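Local atomic coordinates of conserved lipoprotein, putative (Clostridium novyi, PDB entry 4L1N), a protein that is of unknown function but is a putative bacterial lipoprotein whose DUF4652 domain belongs to a clan of beta-propeller-like families. Residues 158-161 and 162-165. Sequence-based numbering, arbitrary orientation.
Sequences ATEL and YNTK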
ATOM      1  N   ALA A 158      -8.743  -6.656  -3.783  1.00 54.56           N
ATOM      2  CA  ALA A 158      -7.488  -6.209  -4.384  1.00 51.53           C
ATOM      3  C   ALA A 158      -7.176  -6.920  -5.691  1.00 55.68           C
ATOM      4  O   ALA A 158      -7.401  -8.128  -5.777  1.00 57.77           O
ATOM      5  CB  ALA A 158      -6.349  -6.433  -3.398  1.00 50.78           C
ATOM      6  N   THR A 159      -6.658  -6.170  -6.713  1.00 49.00           N
ATOM      7  CA  THR A 159      -6.231  -6.687  -8.029  1.00 47.65           C
ATOM      8  C   THR A 159      -4.782  -6.206  -8.255  1.00 51.54           C
ATOM      9  O   THR A 159      -4.489  -5.060  -7.917  1.00 52.32           O
ATOM     10  CB  THR A 159      -7.179  -6.285  -9.207  1.00 54.99           C
ATOM     11  OG1 THR A 159      -6.885  -4.972  -9.672  1.00 59.64           O
ATOM     12  CG2 THR A 159      -8.642  -6.328  -8.865  1.00 57.53           C
ATOM     13  N   GLU A 160      -3.888  -7.058  -8.814  1.00 45.66           N
ATOM     14  CA  GLU A 160      -2.498  -6.681  -9.066  1.00 43.65           C
ATOM     15  C   GLU A 160      -2.398  -5.605 -10.110  1.00 49.60           C
ATOM     16  O   GLU A 160      -3.130  -5.647 -11.102  1.00 52.62           O
ATOM     17  CB  GLU A 160      -1.655  -7.873  -9.547  1.00 44.50           C
ATOM     18  CG  GLU A 160      -1.452  -9.031  -8.584  1.00 55.35           C
ATOM     19  CD  GLU A 160      -0.560 -10.136  -9.132  1.00 72.99           C
ATOM     20  OE1 GLU A 160      -0.113 -10.029 -10.298  1.00 65.67           O
ATOM     21  OE2 GLU A 160      -0.339 -11.133  -8.408  1.00 63.53           O
ATOM     22  N   LEU A 161      -1.481  -4.655  -9.920  1.00 43.77           N
ATOM     23  CA  LEU A 161      -1.224  -3.624 -10.925  1.00 42.57           C
ATOM     24  C   LEU A 161       0.135  -3.882 -11.528  1.00 47.57           C
ATOM     25  O   LEU A 161       0.357  -3.629 -12.718  1.00 49.11           O
ATOM     26  CB  LEU A 161      -1.257  -2.213 -10.322  1.00 41.89           C
ATOM     27  CG  LEU A 161      -2.584  -1.578 -10.081  1.00 47.41           C
ATOM     28  CD1 LEU A 161      -2.402  -0.289  -9.296  1.00 48.11           C
ATOM     29  CD2 LEU A 161      -3.281  -1.299 -11.378  1.00 49.37           C
ATOM     30  N   TYR A 162       1.073  -4.330 -10.672  1.00 41.76           N
ATOM     31  CA  TYR A 162       2.439  -4.595 -11.064  1.00 40.08           C
ATOM     32  C   TYR A 162       3.082  -5.625 -10.140  1.00 42.72           C
ATOM     33  O   TYR A 162       3.403  -5.322  -9.004  1.00 42.55           O
ATOM     34  CB  TYR A 162       3.284  -3.292 -11.091  1.00 39.77           C
ATOM     35  CG  TYR A 162       4.477  -3.411 -12.005  1.00 40.33           C
ATOM     36  CD1 TYR A 162       5.564  -4.207 -11.665  1.00 42.23           C
ATOM     37  CD2 TYR A 162       4.481  -2.811 -13.257  1.00 41.12           C
ATOM     38  CE1 TYR A 162       6.649  -4.360 -12.522  1.00 40.17           C
ATOM     39  CE2 TYR A 162       5.549  -2.983 -14.137  1.00 41.04           C
ATOM     40  CZ  TYR A 162       6.624  -3.772 -13.766  1.00 41.78           C
ATOM     41  OH  TYR A 162       7.707  -3.947 -14.587  1.00 43.60           O
ATOM     42  N   ASN A 163       3.271  -6.831 -10.647  1.00 38.97           N
ATOM     43  CA  ASN A 163       3.977  -7.908  -9.983  1.00 39.34           C
ATOM     44  C   ASN A 163       5.114  -8.306 -10.903  1.00 46.64           C
ATOM     45  O   ASN A 163       4.839  -8.756 -12.019  1.00 49.09           O
ATOM     46  CB  ASN A 163       3.043  -9.081  -9.701  1.00 39.55           C
ATOM     47  CG  ASN A 163       3.705 -10.292  -9.093  1.00 53.43           C
ATOM     48  OD1 ASN A 163       4.929 -10.372  -8.940  1.00 44.26           O
ATOM     49  ND2 ASN A 163       2.903 -11.266  -8.723  1.00 46.80           N
ATOM     50  N   THR A 164       6.382  -8.152 -10.454  1.00 40.83           N
ATOM     51  CA  THR A 164       7.552  -8.481 -11.272  1.00 38.81           C
ATOM     52  C   THR A 164       7.820  -9.999 -11.372  1.00 43.37           C
ATOM     53  O   THR A 164       8.677 -10.398 -12.152  1.00 45.93           O
ATOM     54  CB  THR A 164       8.833  -7.808 -10.734  1.00 37.03           C
ATOM     55  OG1 THR A 164       9.196  -8.463  -9.538  1.00 37.21           O
ATOM     56  CG2 THR A 164       8.696  -6.306 -10.483  1.00 34.74           C
ATOM     57  N   LYS A 165       7.175 -10.815 -10.532  1.00 39.85           N
ATOM     58  CA  LYS A 165       7.349 -12.270 -10.401  1.00 40.87           C
ATOM     59  C   LYS A 165       8.858 -12.622 -10.120  1.00 46.16           C
ATOM     60  O   LYS A 165       9.315 -13.727 -10.412  1.00 46.02           O
ATOM     61  CB  LYS A 165       6.775 -13.034 -11.611  1.00 43.60           C
ATOM     62  CG  LYS A 165       5.270 -12.868 -11.801  1.00 51.73           C
ATOM     63  CD  LYS A 165       4.459 -13.974 -11.146  1.00 66.56           C
ATOM     64  CE  LYS A 165       2.963 -13.746 -11.159  1.00 72.44           C
ATOM     65  NZ  LYS A 165       2.240 -14.907 -10.576  1.00 82.54           N
TER
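Glu160 and Asn163 join their side chains across a classic beta bulge, in which Leu161 and Tyr162 both face Leu148 of the antiparallel neighbour strand 147-152. The bulge lies at the corner the chain turns at Leu161, between strand 157-160 of the large antiparallel sheet and the loop leading to strand 169-177.

Polar contacts run along one side of the bend. Asn163 ND2 donates to Glu160 OE2 over 3.3 Å, a long but fairly straight bond (161° at the hydrogen). Glu160 OE2 lies close to the amide plane of Asn163, whereas ND2 meets that oxygen from above the carboxylate plane; the two planes stand 63° apart. The other carboxylate oxygen, OE1 of Glu160, makes a van der Waals contact with CB of Asn163, at 3.3 Å. An extended chain beyond CG carries the Glu160 carboxylate out to this amide. Lys165 probably adds a weak electrostatic pull, its NZ being 5.1 Å from Glu160 OE2 without direct contact.

Packing contacts fall to the other two side chains. Leu161 touches Ile181 and Phe126, while Tyr162 packs on Val183 and Ile185 of strand 180-188 and on Lys201 and Ile203 of strand 196-204, joining the bend to the three-stranded sheet. Within 162-165, CG2 of Thr164 lies at the edge of the Tyr162 ring, in its plane.

The Asn163 amide is gripped at both ends: its OD1 closes an Asx turn by accepting a hydrogen bond from the backbone N of Lys165 at 2.8 Å, with the donor 41° above the carbonyl plane.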